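Local coordinates for protein mannan endo-1,4-beta-mannosidase (Cryptopygus antarcticus, PDB 4OOU) that hydrolyses internal beta-1,4-mannosidic linkages in mannans, galactomannans and glucomannans, releasing short manno-oligosaccharides, at residues A[56-61]-A[113-118]; A[193-198]-A[260-265]; A[248-251]-A[255-258]. All coordinates share one frame; numbering follows the deposited sequence.

From the N terminus, contact 1 comes first: it closes a loop that runs out of helix 58-74, through strand 79-86 and into helix 109-122, and so joins two helices on the outside of the TIM barrel. On the opposite side of the chain's centre, contact 2 closes a second, separate loop by tying the segment 193-198, which follows strand 179-180, to helix 260-267. Contact 3 is a short closure between 248-251 and 255-258 in the connection after strand 238-241, and falls wholly within the span of contact 2. Contacts 2 and 3 touch, with a probable hydrogen bond from H257 NE2 to D197 O, whereas contact 1 lies about 22 Å from either, between nearest atoms.

Contact 1 (A[56-61]-A[113-118]); sequences GQYASN and LSDLLD
Y58 meets D115 and L116 across two backbones that stay apart: 56-61 passes from a loop into helix 58-74, 113-118 is helical and part of helix 109-122, and the nearest CA atoms, those of Y58 and L113, are 8.7 Å apart. The tyrosine does the bridging almost alone. With CG anti to the backbone N (chi1 -177°), its ring extends toward the other helix and delivers the phenol to D115. There Y58 OH donates a hydrogen bond to D115 OD2 at 2.9 Å, entering on the anti lone pair of that oxygen. OD2 lies in the ring plane at its edge, while the carboxylate itself is turned steeply, 76° from the ring. Helices 58-74 and 109-122 belong to the helical layer around the TIM barrel and follow the adjacent parallel strands 35-43 and 79-86. K66, farther along the helix of Y58, forms a salt bridge with the same D115 OD2, so this oxygen links to helix 58-74 twice. On its other flank the phenol rests on the start of the L116 side chain, with Y58 CE1 3.9 Å from L116 CB. The hydroxyl also packs closely on the backbone there, Y58 OH lying 3.1 Å from L116 CA. L116 further packs against L65 and F53.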
ATOM      1  N   GLY A  56      -9.474  -5.888  21.163  1.00 41.37           N
ATOM      2  CA  GLY A  56     -10.689  -5.136  21.326  1.00 40.41           C
ATOM      3  C   GLY A  56     -10.572  -3.652  21.137  1.00 39.15           C
ATOM      4  O   GLY A  56     -11.372  -2.918  21.706  1.00 42.15           O
ATOM      5  N   GLN A  57      -9.606  -3.200  20.340  1.00 39.10           N
ATOM      6  CA  GLN A  57      -9.326  -1.744  20.229  1.00 39.44           C
ATOM      7  C   GLN A  57     -10.172  -1.083  19.155  1.00 37.28           C
ATOM      8  O   GLN A  57     -10.247   0.133  19.066  1.00 36.43           O
ATOM      9  CB  GLN A  57      -7.834  -1.481  19.940  1.00 36.74           C
ATOM     10  CG  GLN A  57      -6.883  -1.936  21.036  1.00 34.73           C
ATOM     11  CD  GLN A  57      -7.072  -1.210  22.343  1.00 34.02           C
ATOM     12  OE1 GLN A  57      -7.450  -0.032  22.384  1.00 34.47           O
ATOM     13  NE2 GLN A  57      -6.785  -1.900  23.433  1.00 32.56           N
ATOM     14  N   TYR A  58     -10.808  -1.905  18.337  1.00 41.18           N
ATOM     15  CA  TYR A  58     -11.629  -1.421  17.243  1.00 40.69           C
ATOM     16  C   TYR A  58     -12.917  -0.777  17.719  1.00 40.18           C
ATOM     17  O   TYR A  58     -13.457   0.092  17.020  1.00 46.08           O
ATOM     18  CB  TYR A  58     -11.933  -2.582  16.329  1.00 41.43           C
ATOM     19  CG  TYR A  58     -12.721  -2.262  15.086  1.00 43.43           C
ATOM     20  CD1 TYR A  58     -12.098  -1.772  13.950  1.00 45.19           C
ATOM     21  CD2 TYR A  58     -14.073  -2.501  15.018  1.00 42.09           C
ATOM     22  CE1 TYR A  58     -12.813  -1.513  12.789  1.00 41.78           C
ATOM     23  CE2 TYR A  58     -14.784  -2.233  13.866  1.00 42.92           C
ATOM     24  CZ  TYR A  58     -14.149  -1.742  12.750  1.00 41.48           C
ATOM     25  OH  TYR A  58     -14.855  -1.488  11.585  1.00 42.73           O
ATOM     26  N   ALA A  59     -13.419  -1.195  18.881  1.00 38.07           N
ATOM     27  CA  ALA A  59     -14.620  -0.559  19.479  1.00 38.87           C
ATOM     28  C   ALA A  59     -14.415   0.938  19.705  1.00 38.95           C
ATOM     29  O   ALA A  59     -15.361   1.712  19.681  1.00 41.38           O
ATOM     30  CB  ALA A  59     -15.025  -1.236  20.786  1.00 36.08           C
ATOM     31  N   SER A  60     -13.173   1.344  19.902  1.00 40.29           N
ATOM     32  CA  SER A  60     -12.873   2.743  20.160  1.00 42.20           C
ATOM     33  C   SER A  60     -12.591   3.467  18.864  1.00 42.36           C
ATOM     34  O   SER A  60     -13.094   4.562  18.580  1.00 41.61           O
ATOM     35  CB  SER A  60     -11.632   2.818  21.029  1.00 44.69           C
ATOM     36  OG  SER A  60     -11.130   4.130  20.980  1.00 50.00           O
ATOM     37  N   ASN A  61     -11.768   2.817  18.061  1.00 42.57           N
ATOM     38  CA  ASN A  61     -11.264   3.387  16.815  1.00 41.31           C
ATOM     39  C   ASN A  61     -12.270   3.369  15.635  1.00 40.72           C
ATOM     40  O   ASN A  61     -12.379   4.352  14.906  1.00 41.95           O
ATOM     41  CB  ASN A  61      -9.926   2.675  16.471  1.00 38.32           C
ATOM     42  CG  ASN A  61      -8.809   3.042  17.445  1.00 33.38           C
ATOM     43  OD1 ASN A  61      -8.507   4.198  17.605  1.00 29.88           O
ATOM     44  ND2 ASN A  61      -8.221   2.068  18.104  1.00 32.93           N
ATOM     45  N   LEU A 113     -11.260  -6.287  11.263  1.00 35.38           N
ATOM     46  CA  LEU A 113     -11.094  -5.990   9.842  1.00 37.73           C
ATOM     47  C   LEU A 113     -12.398  -6.310   9.044  1.00 36.77           C
ATOM     48  O   LEU A 113     -12.889  -5.492   8.238  1.00 36.27           O
ATOM     49  CB  LEU A 113      -9.859  -6.719   9.273  1.00 38.36           C
ATOM     50  CG  LEU A 113      -8.484  -6.285   9.861  1.00 40.14           C
ATOM     51  CD1 LEU A 113      -7.405  -7.319   9.574  1.00 42.07           C
ATOM     52  CD2 LEU A 113      -7.970  -4.926   9.402  1.00 37.61           C
ATOM     53  N   SER A 114     -12.948  -7.498   9.279  1.00 38.82           N
ATOM     54  CA  SER A 114     -14.211  -7.967   8.651  1.00 34.27           C
ATOM     55  C   SER A 114     -15.254  -6.847   8.785  1.00 32.92           C
ATOM     56  O   SER A 114     -15.827  -6.393   7.795  1.00 31.56           O
ATOM     57  CB  SER A 114     -14.648  -9.272   9.353  1.00 35.86           C
ATOM     58  OG  SER A 114     -15.318 -10.204   8.508  1.00 35.79           O
ATOM     59  N   ASP A 115     -15.439  -6.331   9.999  1.00 32.54           N
ATOM     60  CA  ASP A 115     -16.410  -5.250  10.199  1.00 34.87           C
ATOM     61  C   ASP A 115     -16.145  -4.056   9.286  1.00 35.41           C
ATOM     62  O   ASP A 115     -17.054  -3.520   8.643  1.00 33.81           O
ATOM     63  CB  ASP A 115     -16.416  -4.754  11.651  1.00 34.74           C
ATOM     64  CG  ASP A 115     -17.611  -3.847  11.957  1.00 34.81           C
ATOM     65  OD1 ASP A 115     -18.714  -4.351  12.214  1.00 34.12           O
ATOM     66  OD2 ASP A 115     -17.450  -2.623  11.946  1.00 36.00           O
ATOM     67  N   LEU A 116     -14.889  -3.632   9.252  1.00 39.04           N
ATOM     68  CA  LEU A 116     -14.546  -2.382   8.582  1.00 37.51           C
ATOM     69  C   LEU A 116     -14.736  -2.586   7.112  1.00 37.06           C
ATOM     70  O   LEU A 116     -15.221  -1.679   6.437  1.00 35.15           O
ATOM     71  CB  LEU A 116     -13.110  -1.924   8.879  1.00 36.94           C
ATOM     72  CG  LEU A 116     -12.768  -0.497   8.392  1.00 39.21           C
ATOM     73  CD1 LEU A 116     -13.653   0.628   8.938  1.00 39.58           C
ATOM     74  CD2 LEU A 116     -11.329  -0.163   8.714  1.00 41.48           C
ATOM     75  N   LEU A 117     -14.379  -3.784   6.624  1.00 36.76           N
ATOM     76  CA  LEU A 117     -14.505  -4.084   5.215  1.00 36.33           C
ATOM     77  C   LEU A 117     -15.982  -4.118   4.762  1.00 40.38           C
ATOM     78  O   LEU A 117     -16.321  -3.624   3.671  1.00 40.85           O
ATOM     79  CB  LEU A 117     -13.776  -5.381   4.882  1.00 36.70           C
ATOM     80  CG  LEU A 117     -12.257  -5.221   4.872  1.00 35.86           C
ATOM     81  CD1 LEU A 117     -11.483  -6.531   4.965  1.00 34.90           C
ATOM     82  CD2 LEU A 117     -11.836  -4.511   3.601  1.00 37.73           C
ATOM     83  N   ASP A 118     -16.847  -4.678   5.610  1.00 40.82           N
ATOM     84  CA  ASP A 118     -18.288  -4.731   5.340  1.00 41.60           C
ATOM     85  C   ASP A 118     -18.864  -3.304   5.264  1.00 42.21           C
ATOM     86  O   ASP A 118     -19.804  -3.046   4.508  1.00 37.88           O
ATOM     87  CB  ASP A 118     -19.037  -5.526   6.451  1.00 42.89           C
ATOM     88  CG  ASP A 118     -18.725  -7.032   6.454  1.00 42.88           C
ATOM     89  OD1 ASP A 118     -17.977  -7.515   5.597  1.00 44.29           O
ATOM     90  OD2 ASP A 118     -19.242  -7.753   7.323  1.00 41.51           O
TER

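Contact 2 (A[193-198]-A[260-265]); sequences NSCYDT and DSCLTG
C195 and C262 bring an irregular loop and a helix together, their CA atoms 5.5 Å apart: the loop folds into a beta turn, with Y196 N bonded to N193 O, and the other segment winds as a helix, with G265 N bonded to S261 O. The link is a disulfide, C195 SG to C262 SG at 2.1 Å. Its twist about the sulfur-sulfur bond is left-handed, chi3 -81°, near the right angle that such bonds prefer, and leaves C195 CB 3.7 Å from C262 CB. Each cysteine directs its sulfur in the same way from its backbone, anti to the carbonyl carbon and beside the backbone N (chi1 -63° for C195, -72° for C262). The bridge connects two of the long excursions of the TIM barrel, the one that leaves strand 179-180 and the one that runs from strand 238-241 to strand 277-281. C262 is buried, whereas C195 is partly exposed. Beside the disulfide, the Y196 ring meets the far end of the helical segment. Its hydroxyl points at the backbone, Y196 OH lying 3.0 Å from G265 O, with the carbonyl oxygen at the ring edge and near its plane, but the angle is too poor for a hydrogen bond. The side chain of Y196 is about 10 Å from that of Q187, a substrate-binding residue. Both segments pack against helix 215-232: Y196 on K216 and L219, and L263, which points away from the loop, on L219 and I222.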
ATOM      1  N   ASN A 193      24.615  -8.673  -8.170  1.00 68.33           N
ATOM      2  CA  ASN A 193      23.221  -8.738  -8.637  1.00 61.41           C
ATOM      3  C   ASN A 193      22.491  -7.426  -8.344  1.00 57.43           C
ATOM      4  O   ASN A 193      22.378  -7.027  -7.186  1.00 59.52           O
ATOM      5  CB  ASN A 193      22.512  -9.895  -7.917  1.00 59.08           C
ATOM      6  CG  ASN A 193      21.068 -10.094  -8.359  1.00 55.00           C
ATOM      7  OD1 ASN A 193      20.462 -11.109  -8.016  1.00 53.24           O
ATOM      8  ND2 ASN A 193      20.503  -9.132  -9.085  1.00 47.62           N
ATOM      9  N   SER A 194      21.983  -6.774  -9.388  1.00 55.19           N
ATOM     10  CA  SER A 194      21.554  -5.377  -9.289  1.00 54.39           C
ATOM     11  C   SER A 194      20.148  -5.167  -8.696  1.00 54.78           C
ATOM     12  O   SER A 194      19.815  -4.035  -8.313  1.00 50.94           O
ATOM     13  CB  SER A 194      21.674  -4.693 -10.643  1.00 54.92           C
ATOM     14  OG  SER A 194      20.651  -5.132 -11.502  1.00 54.28           O
ATOM     15  N   CYS A 195      19.338  -6.232  -8.639  1.00 46.24           N
ATOM     16  CA  CYS A 195      18.257  -6.328  -7.659  1.00 45.94           C
ATOM     17  C   CYS A 195      18.644  -6.024  -6.204  1.00 47.04           C
ATOM     18  O   CYS A 195      17.762  -5.617  -5.429  1.00 48.17           O
ATOM     19  CB  CYS A 195      17.638  -7.726  -7.609  1.00 45.07           C
ATOM     20  SG  CYS A 195      16.852  -8.260  -9.124  1.00 46.37           S
ATOM     21  N   TYR A 196      19.898  -6.291  -5.811  1.00 44.12           N
ATOM     22  CA  TYR A 196      20.354  -6.053  -4.428  1.00 42.88           C
ATOM     23  C   TYR A 196      21.284  -4.819  -4.286  1.00 47.00           C
ATOM     24  O   TYR A 196      21.438  -4.292  -3.193  1.00 49.43           O
ATOM     25  CB  TYR A 196      20.994  -7.325  -3.823  1.00 42.45           C
ATOM     26  CG  TYR A 196      20.189  -8.618  -4.006  1.00 41.54           C
ATOM     27  CD1 TYR A 196      18.786  -8.610  -3.975  1.00 43.36           C
ATOM     28  CD2 TYR A 196      20.830  -9.853  -4.231  1.00 44.22           C
ATOM     29  CE1 TYR A 196      18.052  -9.788  -4.169  1.00 46.16           C
ATOM     30  CE2 TYR A 196      20.106 -11.036  -4.408  1.00 43.10           C
ATOM     31  CZ  TYR A 196      18.711 -10.998  -4.377  1.00 46.72           C
ATOM     32  OH  TYR A 196      17.948 -12.141  -4.544  1.00 52.58           O
ATOM     33  N   ASP A 197      21.887  -4.333  -5.370  1.00 46.08           N
ATOM     34  CA  ASP A 197      22.819  -3.202  -5.242  1.00 47.78           C
ATOM     35  C   ASP A 197      22.055  -1.919  -4.958  1.00 44.25           C
ATOM     36  O   ASP A 197      21.194  -1.551  -5.740  1.00 43.02           O
ATOM     37  CB  ASP A 197      23.657  -3.024  -6.518  1.00 49.18           C
ATOM     38  CG  ASP A 197      24.711  -1.921  -6.384  1.00 50.61           C
ATOM     39  OD1 ASP A 197      24.361  -0.717  -6.393  1.00 41.38           O
ATOM     40  OD2 ASP A 197      25.904  -2.268  -6.281  1.00 57.08           O
ATOM     41  N   THR A 198      22.380  -1.238  -3.865  1.00 39.55           N
ATOM     42  CA  THR A 198      21.643  -0.041  -3.451  1.00 40.21           C
ATOM     43  C   THR A 198      22.618   1.083  -3.062  1.00 44.95           C
ATOM     44  O   THR A 198      22.351   1.940  -2.196  1.00 44.67           O
ATOM     45  CB  THR A 198      20.667  -0.362  -2.283  1.00 39.17           C
ATOM     46  OG1 THR A 198      21.352  -0.865  -1.122  1.00 34.06           O
ATOM     47  CG2 THR A 198      19.622  -1.412  -2.698  1.00 41.18           C
ATOM     48  N   ASP A 260       8.931  -8.702 -10.814  1.00 38.09           N
ATOM     49  CA  ASP A 260       8.850 -10.165 -10.688  1.00 37.60           C
ATOM     50  C   ASP A 260      10.244 -10.822 -10.557  1.00 37.40           C
ATOM     51  O   ASP A 260      10.536 -11.400  -9.508  1.00 38.83           O
ATOM     52  CB  ASP A 260       8.090 -10.779 -11.869  1.00 36.53           C
ATOM     53  CG  ASP A 260       6.598 -10.426 -11.881  1.00 38.75           C
ATOM     54  OD1 ASP A 260       6.162  -9.353 -11.361  1.00 36.92           O
ATOM     55  OD2 ASP A 260       5.848 -11.247 -12.450  1.00 40.71           O
ATOM     56  N   SER A 261      11.106 -10.724 -11.581  1.00 37.86           N
ATOM     57  CA  SER A 261      12.447 -11.400 -11.544  1.00 41.20           C
ATOM     58  C   SER A 261      13.150 -11.257 -10.168  1.00 44.15           C
ATOM     59  O   SER A 261      13.541 -12.266  -9.548  1.00 46.09           O
ATOM     60  CB  SER A 261      13.392 -10.984 -12.722  1.00 38.22           C
ATOM     61  OG  SER A 261      14.113  -9.776 -12.495  1.00 36.58           O
ATOM     62  N   CYS A 262      13.235 -10.023  -9.678  1.00 42.93           N
ATOM     63  CA  CYS A 262      13.938  -9.721  -8.434  1.00 46.52           C
ATOM     64  C   CYS A 262      13.354 -10.374  -7.170  1.00 45.45           C
ATOM     65  O   CYS A 262      14.112 -10.848  -6.320  1.00 53.52           O
ATOM     66  CB  CYS A 262      13.968  -8.204  -8.190  1.00 48.19           C
ATOM     67  SG  CYS A 262      15.058  -7.271  -9.246  1.00 47.58           S
ATOM     68  N   LEU A 263      12.036 -10.311  -7.007  1.00 41.02           N
ATOM     69  CA  LEU A 263      11.386 -10.875  -5.829  1.00 41.18           C
ATOM     70  C   LEU A 263      11.536 -12.370  -5.843  1.00 41.34           C
ATOM     71  O   LEU A 263      11.894 -12.997  -4.821  1.00 40.74           O
ATOM     72  CB  LEU A 263       9.881 -10.587  -5.803  1.00 39.79           C
ATOM     73  CG  LEU A 263       9.414  -9.167  -5.532  1.00 41.12           C
ATOM     74  CD1 LEU A 263       7.888  -9.134  -5.492  1.00 44.14           C
ATOM     75  CD2 LEU A 263      10.033  -8.604  -4.266  1.00 39.53           C
ATOM     76  N   THR A 264      11.212 -12.919  -7.008  1.00 41.28           N
ATOM     77  CA  THR A 264      11.188 -14.356  -7.233  1.00 44.68           C
ATOM     78  C   THR A 264      12.608 -14.958  -7.023  1.00 46.17           C
ATOM     79  O   THR A 264      12.777 -15.963  -6.332  1.00 47.56           O
ATOM     80  CB  THR A 264      10.511 -14.607  -8.612  1.00 46.25           C
ATOM     81  OG1 THR A 264       9.270 -15.304  -8.396  1.00 50.72           O
ATOM     82  CG2 THR A 264      11.414 -15.285  -9.654  1.00 45.49           C
ATOM     83  N   GLY A 265      13.624 -14.280  -7.548  1.00 50.68           N
ATOM     84  CA  GLY A 265      15.018 -14.608  -7.266  1.00 51.34           C
ATOM     85  C   GLY A 265      15.541 -14.314  -5.868  1.00 49.19           C
ATOM     86  O   GLY A 265      16.667 -14.646  -5.569  1.00 55.02           O
TER

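Contact 3 (A[248-251]-A[255-258]); sequences QTDS and RNHY
D250 OD1 is gripped from opposite faces of its carboxylate by R255 NH1 and the backbone N of N256. The short loop this closes belongs to the connection after strand 238-241 of the TIM barrel, beside the substrate-binding region: the side chain of Y258 is about 7 Å from that of W243 and about 8 Å from that of E181, probably the catalytic acid/base. The backbone bond, N256 N to D250 OD1 at 3.1 Å, is practically straight (179°), although its donor sits well above the carboxylate plane. The second, R255 NH1 to D250 OD1 at 3.0 Å, is part of a salt bridge and more bent, 145°. It arrives on the anti side of the oxygen, which lies at the guanidinium edge, close to that group's plane. The R255 side chain sets off away from 248-251, and bends at chi2 and chi3 bring its guanidinium back to the acid. K259 pairs with the other oxygen, D250 OD2, which probably favours the ionised carboxylate. An ST turn spans the aspartate, S251 N bonding to T249 OG1 at 3.1 Å; the T249 hydroxyl also hydrogen-bonds to Y301 O. At the other end of the contact the Q248 side chain crosses that of Y258 at roughly a right angle, with Q248 CG 3.8 Å from Y258 CD1. Others hold their polar ends: Q278, S242 and V240 the Q248 amide, E183 the Y258 hydroxyl. An Asx turn fixes the backbone leading into Y258: Y258 N donates to N256 OD1 at 3.1 Å, from above the carbonyl plane.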
ATOM      1  N   GLN A 248      11.356   2.052  -8.085  1.00 40.61           N
ATOM      2  CA  GLN A 248      10.320   1.296  -8.795  1.00 41.52           C
ATOM      3  C   GLN A 248      10.231   1.645 -10.285  1.00 40.61           C
ATOM      4  O   GLN A 248       9.203   1.427 -10.944  1.00 36.78           O
ATOM      5  CB  GLN A 248       8.957   1.387  -8.074  1.00 42.64           C
ATOM      6  CG  GLN A 248       8.804   0.340  -6.964  1.00 41.18           C
ATOM      7  CD  GLN A 248       7.408   0.266  -6.391  1.00 41.57           C
ATOM      8  OE1 GLN A 248       6.424   0.428  -7.107  1.00 43.61           O
ATOM      9  NE2 GLN A 248       7.310   0.010  -5.090  1.00 41.25           N
ATOM     10  N   THR A 249      11.345   2.124 -10.825  1.00 39.55           N
ATOM     11  CA  THR A 249      11.488   2.253 -12.268  1.00 37.25           C
ATOM     12  C   THR A 249      12.901   1.867 -12.692  1.00 42.50           C
ATOM     13  O   THR A 249      13.879   2.152 -11.977  1.00 44.53           O
ATOM     14  CB  THR A 249      11.197   3.690 -12.695  1.00 34.26           C
ATOM     15  OG1 THR A 249      11.129   3.768 -14.132  1.00 31.57           O
ATOM     16  CG2 THR A 249      12.267   4.638 -12.112  1.00 33.57           C
ATOM     17  N   ASP A 250      13.029   1.235 -13.854  1.00 44.80           N
ATOM     18  CA  ASP A 250      14.371   1.064 -14.437  1.00 46.48           C
ATOM     19  C   ASP A 250      14.786   2.272 -15.274  1.00 41.97           C
ATOM     20  O   ASP A 250      15.953   2.397 -15.679  1.00 44.96           O
ATOM     21  CB  ASP A 250      14.463  -0.243 -15.211  1.00 45.29           C
ATOM     22  CG  ASP A 250      14.505  -1.405 -14.293  1.00 46.22           C
ATOM     23  OD1 ASP A 250      15.375  -1.403 -13.407  1.00 47.64           O
ATOM     24  OD2 ASP A 250      13.645  -2.293 -14.402  1.00 52.59           O
ATOM     25  N   SER A 251      13.855   3.190 -15.481  1.00 39.11           N
ATOM     26  CA  SER A 251      14.163   4.424 -16.205  1.00 41.78           C
ATOM     27  C   SER A 251      15.207   5.312 -15.472  1.00 37.61           C
ATOM     28  O   SER A 251      15.627   5.015 -14.343  1.00 35.17           O
ATOM     29  CB  SER A 251      12.868   5.184 -16.489  1.00 40.51           C
ATOM     30  OG  SER A 251      12.040   4.416 -17.349  1.00 41.67           O
ATOM     31  N   ARG A 255      16.623   2.060 -10.413  1.00 40.80           N
ATOM     32  CA  ARG A 255      16.412   0.624 -10.427  1.00 45.14           C
ATOM     33  C   ARG A 255      15.030   0.271  -9.909  1.00 42.72           C
ATOM     34  O   ARG A 255      14.603   0.791  -8.893  1.00 44.62           O
ATOM     35  CB  ARG A 255      17.476  -0.027  -9.549  1.00 51.50           C
ATOM     36  CG  ARG A 255      17.405  -1.546  -9.448  1.00 56.83           C
ATOM     37  CD  ARG A 255      17.882  -2.250 -10.708  1.00 62.51           C
ATOM     38  NE  ARG A 255      19.140  -1.696 -11.221  1.00 65.25           N
ATOM     39  CZ  ARG A 255      19.326  -1.225 -12.456  1.00 66.77           C
ATOM     40  NH1 ARG A 255      18.340  -1.232 -13.358  1.00 60.97           N
ATOM     41  NH2 ARG A 255      20.520  -0.740 -12.792  1.00 70.04           N
ATOM     42  N   ASN A 256      14.330  -0.602 -10.617  1.00 44.45           N
ATOM     43  CA  ASN A 256      13.076  -1.181 -10.126  1.00 46.76           C
ATOM     44  C   ASN A 256      13.436  -2.413  -9.304  1.00 46.81           C
ATOM     45  O   ASN A 256      13.668  -3.484  -9.859  1.00 50.49           O
ATOM     46  CB  ASN A 256      12.164  -1.561 -11.306  1.00 49.36           C
ATOM     47  CG  ASN A 256      10.819  -2.152 -10.875  1.00 52.68           C
ATOM     48  OD1 ASN A 256      10.532  -2.363  -9.681  1.00 54.32           O
ATOM     49  ND2 ASN A 256       9.982  -2.437 -11.868  1.00 50.73           N
ATOM     50  N   HIS A 257      13.463  -2.269  -7.980  1.00 43.38           N
ATOM     51  CA  HIS A 257      13.864  -3.368  -7.121  1.00 41.70           C
ATOM     52  C   HIS A 257      12.801  -4.399  -6.849  1.00 38.99           C
ATOM     53  O   HIS A 257      13.103  -5.373  -6.179  1.00 40.08           O
ATOM     54  CB  HIS A 257      14.367  -2.855  -5.773  1.00 41.99           C
ATOM     55  CG  HIS A 257      15.759  -2.347  -5.822  1.00 43.28           C
ATOM     56  ND1 HIS A 257      16.058  -1.028  -6.079  1.00 42.18           N
ATOM     57  CD2 HIS A 257      16.942  -2.982  -5.668  1.00 46.42           C
ATOM     58  CE1 HIS A 257      17.369  -0.865  -6.066  1.00 43.87           C
ATOM     59  NE2 HIS A 257      17.933  -2.039  -5.825  1.00 46.09           N
ATOM     60  N   TYR A 258      11.581  -4.209  -7.356  1.00 38.34           N
ATOM     61  CA  TYR A 258      10.449  -5.063  -6.978  1.00 36.59           C
ATOM     62  C   TYR A 258       9.756  -5.749  -8.165  1.00 39.50           C
ATOM     63  O   TYR A 258       8.660  -6.308  -8.015  1.00 40.72           O
ATOM     64  CB  TYR A 258       9.454  -4.260  -6.132  1.00 32.25           C
ATOM     65  CG  TYR A 258      10.090  -3.559  -4.923  1.00 29.41           C
ATOM     66  CD1 TYR A 258      10.636  -2.309  -5.039  1.00 28.21           C
ATOM     67  CD2 TYR A 258      10.126  -4.151  -3.679  1.00 29.46           C
ATOM     68  CE1 TYR A 258      11.194  -1.662  -3.959  1.00 28.71           C
ATOM     69  CE2 TYR A 258      10.687  -3.515  -2.594  1.00 29.01           C
ATOM     70  CZ  TYR A 258      11.224  -2.260  -2.741  1.00 28.45           C
ATOM     71  OH  TYR A 258      11.807  -1.587  -1.673  1.00 27.48           O
TER